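Local coordinates for formimidoylglutamase (Bacillus subtilis, PDB 3M1R), which catalyses the manganese-dependent hydrolysis of N-formimidoyl-L-glutamate to L-glutamate and formamide in histidine degradation, at residues D[146-151]-D[235-240]; D[185-190]-D[208-213]. All coordinates share one frame; numbering follows the deposited sequence.

Interaction 1 (D[146-151]-D[235-240]); sequences TTAVIQ and DKTDFI
The carbonyl of T146 receives two consecutive amides of the facing segment where strands 147-152 and 239-245 start to run side by side in the parallel sheet of the arginase fold. D238 N reaches T146 O at 2.9 Å. F239 N reaches the same oxygen at 3.2 Å; both donors lie somewhat off the carbonyl plane, and together they grip the acceptor at the mouth of the ladder. One step on, A148 N gives an almost straight bond to F239 O over 2.7 Å. The same F239 O also takes a CA-H contact from T147, and A148 O takes another from I240 CA. Two of the three threonine hydroxyls bond backbone carbonyls outside the two segments: T147 OG1 to G145 O, and T237 OG1 to V233 O in the last part of helix 222-234. With chi1 at 59°, OG1 of T237 lies between its own backbone N and carbonyl carbon, and its methyl CG2 is left to meet T146 CG2, the two side chains crossing at about a right angle. On the face that carries A148 and I240, which helix 222-234 covers, A148 CB approaches T237 OG1 to 3.6 Å and I240 CG2 to 4.2 Å.

Interaction 2 (D[185-190]-D[208-213]); sequences HLIQLG and NVNIHT
Q188 and V209 cross at about a right angle beside the parallel pairing of strand 186-191 with strand 210-213, the two strands of a beta-alpha-beta unit, joined through helix 198-206. Four backbone bonds zip the strands together: N210 N to L186 O, Q188 N to N210 O, H212 N to Q188 O and G190 N to H212 O. From its base outward, Q188 first sets CB 3.9 Å from N210 O. CG, anti to the carbonyl carbon (chi1 -57°), then meets V209 CG1 at 3.6 Å, and CD and OE1 lie against the same methyl. OE1 also faces I211 CG1 at 3.9 Å, the two side chains lying alongside each other, and accepts a hydrogen bond from H156 ND1, while NE2 donates to Q151 OE1. The other branch of V209, CG2, packs on L186 CD1 at 3.7 Å. On the face of I187, N210 and H212, N210 ND2 adds a weak bond to L186 O, its stronger partner being Q184 O, and L189 CD2 rests 4.0 Å from H212 CB. A leucine in place of Q188 would probably leave H156 ND1 and Q151 OE1 without their mates. The buried amide thus joins apolar packing to a polar network, with the Q188 side chain about 8 Å from a bound calcium ion: Q188 holds Q151, whose NE2 bonds the metal ligand D153, so Q188 probably helps to position that second-shell residue.

Overall arrangement
Interactions 1 and 2 are two pairings within one parallel sheet, their centres about 12 Å apart, with strands 147-152 and 186-191 as neighbours between them. The backbone of Q151 probably joins them directly, its N to I187 O and its O to L189 N. Helix 222-234 packs on side chains of both contacts. Interaction 1 is partly buried, lies away from the metal site and depends on backbone amides and threonine methyls where its strands begin. Interaction 2 is buried along a longer ladder, although 210-213 is an outermost strand of the chain's sheet, and its glutamine brings polar chemistry close to the metals.

Interaction 1 (D[146-151]-D[235-240])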
# COMPACT_ATOMS: atom_id res chain seq x y z
N THR D 146 -41.38 -23.58 2.86
CA THR D 146 -40.91 -23.54 1.48
C THR D 146 -40.36 -22.17 1.10
O THR D 146 -41.09 -21.18 1.05
CB THR D 146 -42.01 -23.94 0.50
OG1 THR D 146 -42.44 -25.28 0.80
CG2 THR D 146 -41.49 -23.90 -0.92
N THR D 147 -39.07 -22.12 0.82
CA THR D 147 -38.38 -20.84 0.65
C THR D 147 -37.85 -20.67 -0.77
O THR D 147 -37.30 -21.59 -1.37
CB THR D 147 -37.23 -20.72 1.67
OG1 THR D 147 -37.76 -20.89 2.99
CG2 THR D 147 -36.53 -19.36 1.58
N ALA D 148 -38.04 -19.47 -1.32
CA ALA D 148 -37.40 -19.12 -2.58
C ALA D 148 -36.10 -18.40 -2.26
O ALA D 148 -36.04 -17.67 -1.27
CB ALA D 148 -38.29 -18.22 -3.37
N VAL D 149 -35.08 -18.59 -3.09
CA VAL D 149 -33.81 -17.90 -2.90
C VAL D 149 -33.52 -17.02 -4.11
O VAL D 149 -33.52 -17.49 -5.25
CB VAL D 149 -32.62 -18.88 -2.70
CG1 VAL D 149 -31.29 -18.11 -2.46
CG2 VAL D 149 -32.89 -19.84 -1.55
N ILE D 150 -33.31 -15.74 -3.84
CA ILE D 150 -32.79 -14.84 -4.86
C ILE D 150 -31.29 -14.68 -4.60
O ILE D 150 -30.88 -14.06 -3.62
CB ILE D 150 -33.51 -13.50 -4.85
CG1 ILE D 150 -34.97 -13.70 -5.25
CG2 ILE D 150 -32.83 -12.51 -5.79
CD1 ILE D 150 -35.84 -12.52 -4.99
N GLN D 151 -30.50 -15.27 -5.49
CA GLN D 151 -29.04 -15.32 -5.38
C GLN D 151 -28.41 -14.33 -6.36
O GLN D 151 -28.47 -14.53 -7.57
CB GLN D 151 -28.56 -16.75 -5.66
CG GLN D 151 -27.04 -16.96 -5.79
CD GLN D 151 -26.67 -18.36 -6.30
OE1 GLN D 151 -27.54 -19.20 -6.57
NE2 GLN D 151 -25.38 -18.61 -6.46
N ASP D 235 -45.37 -17.55 -6.19
CA ASP D 235 -46.61 -18.30 -6.27
C ASP D 235 -46.41 -19.75 -5.86
O ASP D 235 -47.37 -20.46 -5.57
CB ASP D 235 -47.19 -18.24 -7.69
CG ASP D 235 -47.99 -16.96 -7.96
OD1 ASP D 235 -48.17 -16.16 -7.02
OD2 ASP D 235 -48.43 -16.77 -9.11
N LYS D 236 -45.16 -20.20 -5.86
CA LYS D 236 -44.85 -21.58 -5.51
C LYS D 236 -44.19 -21.68 -4.14
O LYS D 236 -43.78 -22.77 -3.74
CB LYS D 236 -43.90 -22.20 -6.55
CG LYS D 236 -44.34 -22.10 -7.99
CD LYS D 236 -43.27 -22.70 -8.89
CE LYS D 236 -43.55 -22.43 -10.36
NZ LYS D 236 -42.41 -22.87 -11.23
N THR D 237 -44.07 -20.56 -3.44
CA THR D 237 -43.31 -20.52 -2.19
C THR D 237 -43.95 -19.64 -1.12
O THR D 237 -44.79 -18.78 -1.40
CB THR D 237 -41.86 -20.06 -2.43
OG1 THR D 237 -41.86 -18.76 -3.02
CG2 THR D 237 -41.14 -21.01 -3.37
N ASP D 238 -43.53 -19.87 0.13
CA ASP D 238 -44.08 -19.15 1.26
C ASP D 238 -43.20 -17.98 1.69
O ASP D 238 -43.71 -17.00 2.23
CB ASP D 238 -44.29 -20.10 2.44
CG ASP D 238 -45.50 -20.98 2.26
OD1 ASP D 238 -46.52 -20.49 1.73
OD2 ASP D 238 -45.44 -22.16 2.65
N PHE D 239 -41.90 -18.09 1.47
CA PHE D 239 -40.95 -17.05 1.88
C PHE D 239 -39.87 -16.84 0.83
O PHE D 239 -39.60 -17.72 0.01
CB PHE D 239 -40.27 -17.41 3.19
CG PHE D 239 -41.23 -17.74 4.30
CD1 PHE D 239 -41.72 -19.03 4.45
CD2 PHE D 239 -41.62 -16.77 5.21
CE1 PHE D 239 -42.59 -19.34 5.47
CE2 PHE D 239 -42.49 -17.07 6.23
CZ PHE D 239 -42.97 -18.36 6.36
N ILE D 240 -39.24 -15.67 0.88
CA ILE D 240 -38.10 -15.39 0.02
C ILE D 240 -36.89 -15.07 0.88
O ILE D 240 -37.02 -14.42 1.92
CB ILE D 240 -38.39 -14.24 -0.96
CG1 ILE D 240 -38.65 -12.96 -0.19
CG2 ILE D 240 -39.58 -14.58 -1.85
CD1 ILE D 240 -39.41 -11.93 -1.00

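Interaction 2 (D[185-190]-D[208-213])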
# COMPACT_ATOMS: atom_id res chain seq x y z
N HIS D 185 -37.14 -22.78 -7.55
CA HIS D 185 -37.40 -21.69 -6.60
C HIS D 185 -36.15 -20.87 -6.36
O HIS D 185 -36.13 -20.03 -5.46
CB HIS D 185 -37.87 -22.24 -5.26
CG HIS D 185 -39.06 -23.14 -5.37
ND1 HIS D 185 -39.32 -24.13 -4.46
CD2 HIS D 185 -40.05 -23.19 -6.29
CE1 HIS D 185 -40.43 -24.76 -4.81
NE2 HIS D 185 -40.89 -24.21 -5.92
N LEU D 186 -35.13 -21.12 -7.16
CA LEU D 186 -33.84 -20.45 -7.06
C LEU D 186 -33.75 -19.52 -8.25
O LEU D 186 -33.85 -19.97 -9.39
CB LEU D 186 -32.71 -21.47 -7.15
CG LEU D 186 -31.38 -21.24 -6.40
CD1 LEU D 186 -30.23 -21.92 -7.13
CD2 LEU D 186 -31.08 -19.78 -6.21
N ILE D 187 -33.60 -18.23 -7.98
CA ILE D 187 -33.36 -17.25 -9.04
C ILE D 187 -31.92 -16.71 -8.95
O ILE D 187 -31.57 -15.99 -8.00
CB ILE D 187 -34.37 -16.10 -8.96
CG1 ILE D 187 -35.78 -16.63 -9.15
CG2 ILE D 187 -34.10 -15.07 -10.02
CD1 ILE D 187 -36.81 -15.66 -8.71
N GLN D 188 -31.09 -17.06 -9.93
CA GLN D 188 -29.71 -16.59 -9.96
C GLN D 188 -29.63 -15.37 -10.84
O GLN D 188 -29.97 -15.44 -12.02
CB GLN D 188 -28.75 -17.68 -10.47
CG GLN D 188 -28.80 -18.97 -9.67
CD GLN D 188 -27.70 -19.95 -10.08
OE1 GLN D 188 -27.47 -20.18 -11.27
NE2 GLN D 188 -27.05 -20.55 -9.09
N LEU D 189 -29.17 -14.26 -10.28
CA LEU D 189 -29.13 -13.00 -11.00
C LEU D 189 -27.69 -12.55 -11.15
O LEU D 189 -26.98 -12.42 -10.15
CB LEU D 189 -29.96 -11.93 -10.26
CG LEU D 189 -31.46 -12.17 -10.07
CD1 LEU D 189 -32.05 -11.22 -9.04
CD2 LEU D 189 -32.21 -12.03 -11.40
N GLY D 190 -27.27 -12.31 -12.38
CA GLY D 190 -25.94 -11.77 -12.65
C GLY D 190 -24.91 -12.77 -13.12
O GLY D 190 -23.71 -12.44 -13.17
N ASN D 208 -33.42 -27.24 -12.98
CA ASN D 208 -34.40 -26.19 -13.29
C ASN D 208 -34.19 -24.90 -12.49
O ASN D 208 -35.14 -24.30 -12.00
CB ASN D 208 -35.83 -26.69 -13.09
CG ASN D 208 -36.18 -27.82 -14.01
OD1 ASN D 208 -36.21 -27.66 -15.23
ND2 ASN D 208 -36.43 -28.99 -13.44
N VAL D 209 -32.93 -24.48 -12.39
CA VAL D 209 -32.63 -23.20 -11.77
C VAL D 209 -32.95 -22.09 -12.77
O VAL D 209 -32.74 -22.23 -13.98
CB VAL D 209 -31.16 -23.14 -11.27
CG1 VAL D 209 -30.73 -21.70 -10.88
CG2 VAL D 209 -30.99 -24.08 -10.08
N ASN D 210 -33.49 -20.99 -12.26
CA ASN D 210 -33.77 -19.82 -13.08
C ASN D 210 -32.53 -18.97 -13.22
O ASN D 210 -32.14 -18.24 -12.30
CB ASN D 210 -34.89 -18.99 -12.45
CG ASN D 210 -36.14 -19.80 -12.22
OD1 ASN D 210 -36.77 -20.29 -13.16
ND2 ASN D 210 -36.51 -19.96 -10.96
N ILE D 211 -31.91 -19.05 -14.39
CA ILE D 211 -30.65 -18.37 -14.62
C ILE D 211 -30.82 -17.09 -15.44
O ILE D 211 -31.37 -17.11 -16.53
CB ILE D 211 -29.65 -19.30 -15.30
CG1 ILE D 211 -29.53 -20.59 -14.50
CG2 ILE D 211 -28.29 -18.60 -15.44
CD1 ILE D 211 -29.11 -21.79 -15.33
N HIS D 212 -30.36 -15.98 -14.89
CA HIS D 212 -30.37 -14.70 -15.60
C HIS D 212 -28.97 -14.12 -15.71
O HIS D 212 -28.43 -13.57 -14.75
CB HIS D 212 -31.33 -13.74 -14.89
CG HIS D 212 -32.72 -14.27 -14.80
ND1 HIS D 212 -33.73 -13.88 -15.65
CD2 HIS D 212 -33.25 -15.22 -13.99
CE1 HIS D 212 -34.83 -14.54 -15.35
NE2 HIS D 212 -34.57 -15.36 -14.35
N THR D 213 -28.39 -14.26 -16.90
CA THR D 213 -27.03 -13.78 -17.14
C THR D 213 -26.95 -12.26 -17.12
O THR D 213 -27.97 -11.56 -17.10
CB THR D 213 -26.49 -14.29 -18.48
OG1 THR D 213 -27.21 -13.67 -19.55
CG2 THR D 213 -26.64 -15.80 -18.58